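Local structure of catalase (Pseudomonas syringae, 1M7S) at residues A64-S69 and P283-G288. The protein decomposes hydrogen peroxide into water and oxygen with the help of a heme cofactor, protecting the cell from peroxide damage. Residues are numbered along the deposited sequence; the frame is centred on the assembly and turned at random.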
loop_
_atom_site.group_PDB
_atom_site.type_symbol
_atom_site.label_atom_id
_atom_site.label_comp_id
_atom_site.label_asym_id
_atom_site.label_seq_id
_atom_site.Cartn_x
_atom_site.Cartn_y
_atom_site.Cartn_z
ATOM N N ALA A 64 -9.872 -34.687 -18.493
ATOM C CA ALA A 64 -10.298 -34.651 -19.895
ATOM C C ALA A 64 -10.673 -36.029 -20.440
ATOM O O ALA A 64 -10.151 -37.069 -20.009
ATOM C CB ALA A 64 -9.225 -34.034 -20.746
ATOM N N SER A 65 -11.514 -36.024 -21.477
ATOM C CA SER A 65 -11.980 -37.298 -22.011
ATOM C C SER A 65 -12.106 -37.391 -23.520
ATOM O O SER A 65 -12.800 -38.333 -23.949
ATOM C CB SER A 65 -13.357 -37.623 -21.419
ATOM O OG SER A 65 -14.317 -36.627 -21.735
ATOM N N ALA A 66 -11.584 -36.454 -24.292
ATOM C CA ALA A 66 -11.775 -36.570 -25.735
ATOM C C ALA A 66 -10.474 -36.251 -26.453
ATOM O O ALA A 66 -9.549 -35.722 -25.844
ATOM C CB ALA A 66 -12.875 -35.597 -26.185
ATOM N N ASP A 67 -10.475 -36.545 -27.750
ATOM C CA ASP A 67 -9.320 -36.211 -28.573
ATOM C C ASP A 67 -9.600 -34.856 -29.223
ATOM O O ASP A 67 -10.400 -34.797 -30.186
ATOM C CB ASP A 67 -9.076 -37.229 -29.696
ATOM C CG ASP A 67 -7.892 -36.847 -30.560
ATOM O OD1 ASP A 67 -7.636 -37.576 -31.562
ATOM O OD2 ASP A 67 -7.171 -35.858 -30.301
ATOM N N ILE A 68 -9.015 -33.792 -28.707
ATOM C CA ILE A 68 -9.189 -32.484 -29.344
ATOM C C ILE A 68 -7.819 -31.916 -29.686
ATOM O O ILE A 68 -7.592 -30.709 -29.849
ATOM C CB ILE A 68 -10.097 -31.469 -28.640
ATOM C CG1 ILE A 68 -9.619 -31.189 -27.216
ATOM C CG2 ILE A 68 -11.570 -31.899 -28.651
ATOM C CD1 ILE A 68 -10.289 -29.952 -26.629
ATOM N N SER A 69 -6.856 -32.785 -30.055
ATOM C CA SER A 69 -5.514 -32.353 -30.472
ATOM C C SER A 69 -5.544 -31.493 -31.730
ATOM O O SER A 69 -4.739 -30.593 -32.008
ATOM C CB SER A 69 -4.618 -33.603 -30.663
ATOM O OG SER A 69 -5.207 -34.356 -31.719
ATOM N N PRO A 283 -23.178 -27.232 -32.833
ATOM C CA PRO A 283 -23.250 -28.402 -31.990
ATOM C C PRO A 283 -22.253 -28.350 -30.833
ATOM O O PRO A 283 -21.199 -27.746 -31.026
ATOM C CB PRO A 283 -22.967 -29.627 -32.880
ATOM C CG PRO A 283 -22.821 -29.049 -34.270
ATOM C CD PRO A 283 -22.853 -27.530 -34.239
ATOM N N GLU A 284 -22.537 -29.015 -29.714
ATOM C CA GLU A 284 -21.592 -29.096 -28.589
ATOM C C GLU A 284 -20.931 -30.479 -28.492
ATOM O O GLU A 284 -21.578 -31.482 -28.764
ATOM C CB GLU A 284 -22.318 -28.837 -27.263
ATOM C CG GLU A 284 -22.974 -27.447 -27.242
ATOM C CD GLU A 284 -23.524 -27.243 -25.833
ATOM O OE1 GLU A 284 -24.745 -27.432 -25.698
ATOM O OE2 GLU A 284 -22.746 -26.962 -24.894
ATOM N N LYS A 285 -19.683 -30.579 -28.101
ATOM C CA LYS A 285 -18.936 -31.810 -27.934
ATOM C C LYS A 285 -18.370 -31.881 -26.509
ATOM O O LYS A 285 -17.741 -30.937 -26.055
ATOM C CB LYS A 285 -17.771 -31.862 -28.940
ATOM C CG LYS A 285 -16.700 -32.907 -28.653
ATOM C CD LYS A 285 -15.637 -33.040 -29.720
ATOM C CE LYS A 285 -14.761 -34.267 -29.375
ATOM N NZ LYS A 285 -13.946 -34.693 -30.553
ATOM N N LYS A 286 -18.646 -32.980 -25.801
ATOM C CA LYS A 286 -18.109 -33.081 -24.430
ATOM C C LYS A 286 -16.620 -33.344 -24.431
ATOM O O LYS A 286 -16.107 -34.184 -25.225
ATOM C CB LYS A 286 -18.837 -34.218 -23.695
ATOM C CG LYS A 286 -18.332 -34.377 -22.263
ATOM C CD LYS A 286 -19.336 -35.136 -21.410
ATOM C CE LYS A 286 -19.548 -36.559 -21.874
ATOM N NZ LYS A 286 -18.423 -37.125 -22.656
ATOM N N ILE A 287 -15.834 -32.636 -23.613
ATOM C CA ILE A 287 -14.401 -32.821 -23.583
ATOM C C ILE A 287 -13.823 -33.174 -22.219
ATOM O O ILE A 287 -12.590 -33.376 -22.137
ATOM C CB ILE A 287 -13.634 -31.582 -24.104
ATOM C CG1 ILE A 287 -13.904 -30.304 -23.274
ATOM C CG2 ILE A 287 -13.975 -31.323 -25.569
ATOM C CD1 ILE A 287 -12.889 -29.214 -23.677
ATOM N N GLY A 288 -14.668 -33.295 -21.201
ATOM C CA GLY A 288 -14.121 -33.639 -19.878
ATOM C C GLY A 288 -15.219 -33.466 -18.804
ATOM O O GLY A 288 -16.339 -33.062 -19.093
HETATM O O HOH W 1 -16.143 -37.158 -23.792
HETATM O O HOH W 2 -10.698 -33.716 -23.995
HETATM O O HOH W 3 -13.066 -37.248 -29.124
#
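Ser-65 N donates to Ile-287 O at 2.9 Å, the one direct hydrogen bond between 64-69 and 283-288. The N-H points well at the oxygen (163°) but comes from above the carbonyl plane, 51° out of it. One step back, Ala-64 and Gly-288 form an antiparallel non-hydrogen-bonded pair, their CA atoms 4.0 Å apart. Past Ser-65 waters take over, one between the two backbones and two that involve a side chain. The first accepts from Ala-66 N and lies 2.7 Å from Ile-287 O, to which it can donate, though other acceptors compete for its protons; another accepts from both Asp-67 N and Lys-285 NZ. A third is bonded to Ser-65 OG and gives a weak bond to Lys-286 O.

On the apolar side of the contact, Ile-68 and Ile-287 cross at about a right angle, with CG2 against CG2 and CD1 against CD1, both 4.0 Å. CG1 of Ile-287 sits between the backbone N and the carbonyl carbon (chi1 61°), and both branches reach Ile-68. Lys-285, extended to its amine, runs past Ile-68 in the opposite direction and lays CE 3.9 Å from Ala-66 CB. Beyond, Asp-67 closes an Asx turn: OD2 accepts from Ser-69 N, and its syn lone pair takes Ser-69 OG.

Phe-77 touches both isoleucines from the loop leading to strand 82-90. Ile-287 and Gly-288 both face Leu-255 in a classic beta bulge, on the edge shared with strand 252-260. Strand 284-295 thus lies between 252-260 and 55-64 in the antiparallel sheet of the catalase beta barrel, and this contact marks where 55-64 runs out into its loop.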